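PDB 6QXL: pyruvate kinase from Pseudomonas aeruginosa, which probably catalyses the last step of glycolysis, transferring the phosphoryl group of phosphoenolpyruvate to ADP to give pyruvate and ATP. Local coordinates for residues N304-Y309 / R334-A339; F37-P42 / K73-K78. All blocks are in the same frame, centred on the assembly; numbering follows the deposited sequence.

Contact 1 (N304-Y309 / R334-A339)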
ATOM      1  N   ASN A 304      -2.192 -22.718  10.382  1.00 38.98           N
ATOM      2  CA  ASN A 304      -2.063 -22.022   9.118  1.00 38.78           C
ATOM      3  C   ASN A 304      -3.367 -21.961   8.373  1.00 35.52           C
ATOM      4  O   ASN A 304      -3.621 -20.977   7.697  1.00 41.06           O
ATOM      5  CB  ASN A 304      -0.942 -22.609   8.250  1.00 40.79           C
ATOM      6  CG  ASN A 304       0.411 -22.005   8.596  1.00 39.03           C
ATOM      7  OD1 ASN A 304       0.650 -20.845   8.311  1.00 44.96           O
ATOM      8  ND2 ASN A 304       1.273 -22.763   9.236  1.00 34.37           N
ATOM      9  N   ALA A 305      -4.205 -22.979   8.515  1.00 34.60           N
ATOM     10  CA  ALA A 305      -5.553 -22.922   7.918  1.00 34.41           C
ATOM     11  C   ALA A 305      -6.373 -21.802   8.565  1.00 34.08           C
ATOM     12  O   ALA A 305      -7.112 -21.100   7.882  1.00 37.17           O
ATOM     13  CB  ALA A 305      -6.269 -24.257   8.035  1.00 36.47           C
ATOM     14  N   VAL A 306      -6.202 -21.609   9.862  1.00 33.22           N
ATOM     15  CA  VAL A 306      -6.887 -20.538  10.557  1.00 36.04           C
ATOM     16  C   VAL A 306      -6.405 -19.178  10.056  1.00 36.87           C
ATOM     17  O   VAL A 306      -7.217 -18.271   9.828  1.00 41.56           O
ATOM     18  CB  VAL A 306      -6.719 -20.669  12.074  1.00 37.16           C
ATOM     19  CG1 VAL A 306      -7.287 -19.455  12.791  1.00 38.16           C
ATOM     20  CG2 VAL A 306      -7.415 -21.947  12.570  1.00 37.19           C
ATOM     21  N   LEU A 307      -5.104 -19.023   9.852  1.00 36.28           N
ATOM     22  CA  LEU A 307      -4.579 -17.770   9.316  1.00 34.78           C
ATOM     23  C   LEU A 307      -4.957 -17.564   7.852  1.00 38.61           C
ATOM     24  O   LEU A 307      -5.176 -16.426   7.455  1.00 42.53           O
ATOM     25  CB  LEU A 307      -3.086 -17.689   9.494  1.00 31.85           C
ATOM     26  CG  LEU A 307      -2.567 -17.793  10.927  1.00 34.52           C
ATOM     27  CD1 LEU A 307      -1.063 -17.722  10.961  1.00 34.58           C
ATOM     28  CD2 LEU A 307      -3.149 -16.764  11.865  1.00 34.76           C
ATOM     29  N   ASP A 308      -5.109 -18.640   7.073  1.00 37.63           N
ATOM     30  CA  ASP A 308      -5.676 -18.512   5.722  1.00 36.97           C
ATOM     31  C   ASP A 308      -7.145 -18.032   5.758  1.00 39.23           C
ATOM     32  O   ASP A 308      -7.715 -17.723   4.713  1.00 33.00           O
ATOM     33  CB  ASP A 308      -5.627 -19.834   4.943  1.00 39.30           C
ATOM     34  CG  ASP A 308      -4.212 -20.419   4.772  1.00 45.52           C
ATOM     35  OD1 ASP A 308      -3.244 -19.626   4.625  1.00 61.88           O
ATOM     36  OD2 ASP A 308      -4.061 -21.681   4.791  1.00 48.84           O
ATOM     37  N   TYR A 309      -7.752 -18.010   6.953  1.00 36.56           N
ATOM     38  CA  TYR A 309      -9.139 -17.584   7.162  1.00 38.40           C
ATOM     39  C   TYR A 309     -10.174 -18.584   6.632  1.00 39.01           C
ATOM     40  O   TYR A 309     -11.199 -18.215   6.063  1.00 38.54           O
ATOM     41  CB  TYR A 309      -9.416 -16.131   6.664  1.00 39.22           C
ATOM     42  CG  TYR A 309     -10.032 -15.317   7.760  1.00 38.53           C
ATOM     43  CD1 TYR A 309      -9.232 -14.841   8.817  1.00 39.40           C
ATOM     44  CD2 TYR A 309     -11.409 -15.086   7.811  1.00 38.05           C
ATOM     45  CE1 TYR A 309      -9.787 -14.123   9.860  1.00 39.28           C
ATOM     46  CE2 TYR A 309     -11.969 -14.360   8.857  1.00 37.54           C
ATOM     47  CZ  TYR A 309     -11.154 -13.889   9.877  1.00 39.48           C
ATOM     48  OH  TYR A 309     -11.697 -13.192  10.923  1.00 43.18           O
ATOM     49  N   ARG A 334      -8.006 -25.927  20.707  1.00 40.72           N
ATOM     50  CA  ARG A 334      -7.003 -25.138  21.407  1.00 46.93           C
ATOM     51  C   ARG A 334      -6.077 -24.435  20.398  1.00 50.10           C
ATOM     52  O   ARG A 334      -5.710 -23.273  20.578  1.00 56.41           O
ATOM     53  CB  ARG A 334      -6.202 -26.055  22.320  1.00 48.83           C
ATOM     54  CG  ARG A 334      -5.633 -25.369  23.574  1.00 55.62           C
ATOM     55  CD  ARG A 334      -4.261 -25.935  24.036  1.00 64.12           C
ATOM     56  NE  ARG A 334      -4.208 -27.413  23.960  1.00 76.89           N
ATOM     57  CZ  ARG A 334      -3.418 -28.160  23.166  1.00 79.97           C
ATOM     58  NH1 ARG A 334      -2.528 -27.600  22.338  1.00 73.18           N
ATOM     59  NH2 ARG A 334      -3.565 -29.494  23.178  1.00 74.27           N
ATOM     60  N   VAL A 335      -5.733 -25.130  19.318  1.00 49.83           N
ATOM     61  CA  VAL A 335      -4.845 -24.565  18.323  1.00 45.77           C
ATOM     62  C   VAL A 335      -5.543 -23.419  17.593  1.00 43.04           C
ATOM     63  O   VAL A 335      -4.919 -22.391  17.314  1.00 37.14           O
ATOM     64  CB  VAL A 335      -4.348 -25.649  17.358  1.00 44.62           C
ATOM     65  CG1 VAL A 335      -3.530 -25.039  16.216  1.00 44.53           C
ATOM     66  CG2 VAL A 335      -3.498 -26.657  18.107  1.00 46.97           C
ATOM     67  N   CYS A 336      -6.834 -23.590  17.320  1.00 42.59           N
ATOM     68  CA  CYS A 336      -7.610 -22.529  16.688  1.00 43.48           C
ATOM     69  C   CYS A 336      -7.605 -21.263  17.556  1.00 45.57           C
ATOM     70  O   CYS A 336      -7.348 -20.164  17.073  1.00 45.61           O
ATOM     71  CB  CYS A 336      -9.033 -22.994  16.411  1.00 40.02           C
ATOM     72  SG  CYS A 336      -9.167 -24.192  15.061  1.00 37.80           S
ATOM     73  N   GLN A 337      -7.860 -21.429  18.850  1.00 48.73           N
ATOM     74  CA  GLN A 337      -7.864 -20.281  19.740  1.00 48.44           C
ATOM     75  C   GLN A 337      -6.546 -19.534  19.723  1.00 42.96           C
ATOM     76  O   GLN A 337      -6.543 -18.292  19.724  1.00 40.65           O
ATOM     77  CB  GLN A 337      -8.152 -20.680  21.161  1.00 49.42           C
ATOM     78  CG  GLN A 337      -9.612 -20.774  21.508  1.00 60.49           C
ATOM     79  CD  GLN A 337      -9.700 -21.016  23.022  1.00 70.42           C
ATOM     80  OE1 GLN A 337      -9.433 -22.138  23.437  1.00 79.58           O
ATOM     81  NE2 GLN A 337      -9.942 -19.952  23.854  1.00 75.96           N
ATOM     82  N   GLY A 338      -5.443 -20.275  19.677  1.00 42.21           N
ATOM     83  CA  GLY A 338      -4.120 -19.658  19.694  1.00 45.13           C
ATOM     84  C   GLY A 338      -3.859 -18.866  18.418  1.00 43.64           C
ATOM     85  O   GLY A 338      -3.424 -17.724  18.470  1.00 44.82           O
ATOM     86  N   ALA A 339      -4.163 -19.469  17.273  1.00 41.98           N
ATOM     87  CA  ALA A 339      -3.945 -18.810  16.015  1.00 45.48           C
ATOM     88  C   ALA A 339      -4.817 -17.557  15.845  1.00 47.36           C
ATOM     89  O   ALA A 339      -4.420 -16.607  15.152  1.00 44.42           O
ATOM     90  CB  ALA A 339      -4.198 -19.778  14.872  1.00 45.50           C
TER
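Val306 divides its two methyl groups between Ala339 and Cys336, which lie three residues apart on one flank of helix 325-340. With CG1 anti to the backbone N (chi1 173°), CG1 lies 3.7 Å from Ala339 CB, while CG2, beside the backbone N, comes 3.8 Å from Cys336 SG. The small Ala339 side chain lets the backbones close in here, the CA atoms of Val306 and Ala339 being 6.4 Å apart. Leu307 adds a looser apolar touch: its CD2 stands 4.4 Å from Ala339 CB but only 3.5 Å from the carbonyl oxygen Ala339 O, a van der Waals approach. The seam itself is apolar; hydrogen bonding stays within each segment, as from Ala339 N to Val335 O, or goes to outside partners. Tyr309, the first residue to leave helical backbone angles, has positive phi and forms a Schellman motif, with Tyr309 N bonded to Val306 O at 2.9 Å; that oxygen also accepts a bond from Arg419. Ala305 and Cys336 both rest on Val313 of strand 312-315, and Val261 of a second subunit reaches Leu307. Two helices flanking a barrel strand, packed through Val306 and Leu307 against the small Ala339 and Cys336, belong to the outer layer of a TIM barrel.

Contact 2 (F37-P42 / K73-K78)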
ATOM      1  N   PHE A  37     -21.610 -41.001   4.018  1.00 50.56           N
ATOM      2  CA  PHE A  37     -22.468 -42.044   3.455  1.00 54.62           C
ATOM      3  C   PHE A  37     -21.703 -43.150   2.758  1.00 56.79           C
ATOM      4  O   PHE A  37     -22.292 -44.164   2.438  1.00 62.08           O
ATOM      5  CB  PHE A  37     -23.520 -41.461   2.499  1.00 55.48           C
ATOM      6  CG  PHE A  37     -24.567 -40.610   3.169  1.00 65.16           C
ATOM      7  CD1 PHE A  37     -25.218 -41.033   4.328  1.00 69.18           C
ATOM      8  CD2 PHE A  37     -24.914 -39.376   2.633  1.00 69.92           C
ATOM      9  CE1 PHE A  37     -26.191 -40.247   4.935  1.00 70.61           C
ATOM     10  CE2 PHE A  37     -25.888 -38.578   3.227  1.00 68.17           C
ATOM     11  CZ  PHE A  37     -26.536 -39.016   4.378  1.00 70.27           C
ATOM     12  N   SER A  38     -20.408 -42.991   2.528  1.00 63.28           N
ATOM     13  CA  SER A  38     -19.602 -44.100   1.981  1.00 64.01           C
ATOM     14  C   SER A  38     -19.660 -45.357   2.871  1.00 62.77           C
ATOM     15  O   SER A  38     -19.502 -46.445   2.369  1.00 63.25           O
ATOM     16  CB  SER A  38     -18.133 -43.688   1.855  1.00 67.04           C
ATOM     17  OG  SER A  38     -17.995 -42.563   1.026  1.00 68.91           O
ATOM     18  N   HIS A  39     -19.854 -45.190   4.182  1.00 64.80           N
ATOM     19  CA  HIS A  39     -19.939 -46.307   5.103  1.00 64.52           C
ATOM     20  C   HIS A  39     -21.177 -46.181   5.969  1.00 65.21           C
ATOM     21  O   HIS A  39     -21.798 -45.131   6.047  1.00 61.90           O
ATOM     22  CB  HIS A  39     -18.685 -46.437   5.974  1.00 60.60           C
ATOM     23  CG  HIS A  39     -17.400 -46.316   5.211  1.00 67.92           C
ATOM     24  ND1 HIS A  39     -16.917 -47.312   4.384  1.00 67.22           N
ATOM     25  CD2 HIS A  39     -16.529 -45.282   5.105  1.00 69.42           C
ATOM     26  CE1 HIS A  39     -15.776 -46.919   3.844  1.00 66.21           C
ATOM     27  NE2 HIS A  39     -15.546 -45.673   4.225  1.00 68.20           N
ATOM     28  N   GLY A  40     -21.553 -47.285   6.599  1.00 65.92           N
ATOM     29  CA  GLY A  40     -22.699 -47.343   7.486  1.00 59.65           C
ATOM     30  C   GLY A  40     -24.027 -47.546   6.778  1.00 61.73           C
ATOM     31  O   GLY A  40     -24.163 -47.324   5.575  1.00 52.47           O
ATOM     32  N   THR A  41     -25.013 -47.970   7.552  1.00 69.59           N
ATOM     33  CA  THR A  41     -26.364 -48.192   7.075  1.00 68.34           C
ATOM     34  C   THR A  41     -27.215 -46.951   7.355  1.00 63.53           C
ATOM     35  O   THR A  41     -26.945 -46.198   8.312  1.00 61.12           O
ATOM     36  CB  THR A  41     -27.006 -49.375   7.815  1.00 70.75           C
ATOM     37  OG1 THR A  41     -27.115 -49.047   9.207  1.00 70.33           O
ATOM     38  CG2 THR A  41     -26.166 -50.618   7.585  1.00 73.30           C
ATOM     39  N   PRO A  42     -28.284 -46.768   6.566  1.00 59.98           N
ATOM     40  CA  PRO A  42     -29.210 -45.681   6.842  1.00 61.53           C
ATOM     41  C   PRO A  42     -29.634 -45.530   8.310  1.00 61.76           C
ATOM     42  O   PRO A  42     -29.708 -44.407   8.800  1.00 72.25           O
ATOM     43  CB  PRO A  42     -30.394 -46.002   5.942  1.00 57.74           C
ATOM     44  CG  PRO A  42     -29.787 -46.666   4.763  1.00 56.10           C
ATOM     45  CD  PRO A  42     -28.579 -47.401   5.272  1.00 61.10           C
ATOM     46  N   LYS A  73     -16.610 -42.489  -6.549  1.00 62.47           N
ATOM     47  CA  LYS A  73     -15.381 -43.091  -6.060  1.00 63.40           C
ATOM     48  C   LYS A  73     -15.284 -44.508  -6.616  1.00 57.50           C
ATOM     49  O   LYS A  73     -16.274 -45.284  -6.617  1.00 52.25           O
ATOM     50  CB  LYS A  73     -15.357 -43.112  -4.564  1.00 57.18           C
ATOM     51  CG  LYS A  73     -13.986 -43.381  -3.993  1.00 61.76           C
ATOM     52  CD  LYS A  73     -14.029 -43.368  -2.450  1.00 68.67           C
ATOM     53  CE  LYS A  73     -12.692 -43.007  -1.828  1.00 72.78           C
ATOM     54  NZ  LYS A  73     -12.295 -41.565  -2.013  1.00 73.58           N
ATOM     55  N   ILE A  74     -14.108 -44.791  -7.208  1.00 50.77           N
ATOM     56  CA  ILE A  74     -13.931 -46.087  -7.871  1.00 47.99           C
ATOM     57  C   ILE A  74     -13.219 -46.973  -6.860  1.00 44.69           C
ATOM     58  O   ILE A  74     -12.162 -46.612  -6.333  1.00 40.30           O
ATOM     59  CB  ILE A  74     -13.073 -45.946  -9.128  1.00 50.17           C
ATOM     60  CG1 ILE A  74     -13.643 -44.913 -10.090  1.00 48.64           C
ATOM     61  CG2 ILE A  74     -12.856 -47.278  -9.766  1.00 49.46           C
ATOM     62  CD1 ILE A  74     -12.614 -44.418 -11.090  1.00 51.27           C
ATOM     63  N   ARG A  75     -13.780 -48.160  -6.617  1.00 44.48           N
ATOM     64  CA  ARG A  75     -13.194 -49.071  -5.641  1.00 43.13           C
ATOM     65  C   ARG A  75     -12.910 -50.413  -6.301  1.00 41.30           C
ATOM     66  O   ARG A  75     -13.544 -50.807  -7.289  1.00 37.44           O
ATOM     67  CB  ARG A  75     -14.088 -49.299  -4.437  1.00 42.69           C
ATOM     68  CG  ARG A  75     -14.887 -48.108  -3.975  1.00 49.18           C
ATOM     69  CD  ARG A  75     -15.533 -48.427  -2.596  1.00 49.18           C
ATOM     70  NE  ARG A  75     -15.945 -47.176  -1.920  1.00 49.49           N
ATOM     71  CZ  ARG A  75     -15.318 -46.586  -0.883  1.00 54.58           C
ATOM     72  NH1 ARG A  75     -14.246 -47.105  -0.303  1.00 55.15           N
ATOM     73  NH2 ARG A  75     -15.764 -45.427  -0.441  1.00 57.47           N
ATOM     74  N   ILE A  76     -11.949 -51.118  -5.717  1.00 39.30           N
ATOM     75  CA  ILE A  76     -11.731 -52.512  -6.051  1.00 37.21           C
ATOM     76  C   ILE A  76     -12.788 -53.416  -5.413  1.00 39.46           C
ATOM     77  O   ILE A  76     -13.544 -52.993  -4.559  1.00 44.10           O
ATOM     78  CB  ILE A  76     -10.309 -52.965  -5.716  1.00 35.62           C
ATOM     79  CG1 ILE A  76     -10.102 -53.050  -4.210  1.00 33.98           C
ATOM     80  CG2 ILE A  76      -9.272 -52.035  -6.374  1.00 33.14           C
ATOM     81  CD1 ILE A  76      -8.632 -53.201  -3.793  1.00 35.86           C
ATOM     82  N   ALA A  77     -12.824 -54.644  -5.863  1.00 40.78           N
ATOM     83  CA  ALA A  77     -13.741 -55.672  -5.341  1.00 41.82           C
ATOM     84  C   ALA A  77     -13.181 -56.359  -4.068  1.00 39.89           C
ATOM     85  O   ALA A  77     -12.258 -55.848  -3.446  1.00 41.37           O
ATOM     86  CB  ALA A  77     -14.073 -56.677  -6.437  1.00 41.35           C
ATOM     87  N   LYS A  78     -13.724 -57.506  -3.693  1.00 43.62           N
ATOM     88  CA  LYS A  78     -13.258 -58.226  -2.506  1.00 44.52           C
ATOM     89  C   LYS A  78     -12.136 -59.213  -2.817  1.00 42.31           C
ATOM     90  O   LYS A  78     -11.954 -59.646  -3.952  1.00 43.83           O
ATOM     91  CB  LYS A  78     -14.429 -58.957  -1.820  1.00 45.18           C
ATOM     92  CG  LYS A  78     -15.586 -58.077  -1.474  1.00 48.32           C
ATOM     93  CD  LYS A  78     -16.694 -58.848  -0.833  1.00 58.29           C
ATOM     94  CE  LYS A  78     -17.690 -57.945  -0.219  1.00 74.52           C
ATOM     95  NZ  LYS A  78     -18.966 -58.653   0.099  1.00 79.74           N
TER
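Arg75 reaches across to Ser38 and His39, and its guanidinium makes both close approaches of this small surface contact. Just ahead of it, Lys73 turns its amine to another task, a long and weak ion pair with Asp250, a magnesium ligand. Ile74 is buried against Leu167, and its backbone bonds to Ile160 start the short edge strand. At Arg75 the chain is extended from CG to NE, which carries the guanidinium over to the loop after strand 32-36. There NH2 lies 3.7 Å from Ser38 CB and 3.9 Å from Ser38 OG, meeting the serine obliquely, while NH1 passes 4.4 Å from His39 CE1. Ser38 CB also lies 3.9 Å above one face of the His39 ring, offset toward its rim. Further on, Ile76 bonds through its backbone to Lys158, and the side chain of Lys78 touches Asp156 and His157. The polar ends are committed to other partners: Ser38 OG to Asn36, Arg75 NH1 to His157 O, and NH2 weakly to Gln70. Loop and strand therefore meet by van der Waals contact, while the guanidinium is held from outside the two segments, firmly by His157 O and weakly by Gln70.

The two contacts lie far apart in the chain: their centres are 33 Å apart, their nearest atoms about 21 Å, on opposite sides of the chain's centre. Contact 2 lies where the loop after barrel strand 32-36 faces the edge strand of the mixed sheet that forms the lid-like domain, near the catalytic cleft; the side chain of Ser38 is about 7 Å from the bound malonate and about 8 Å from the magnesium ion held by Glu223 and Asp250. Contact 1 instead belongs to the outer helices of the barrel, close to the C-terminal domain and the subunit interface. One thus borders the reaction site, the other the seams between domains and subunits.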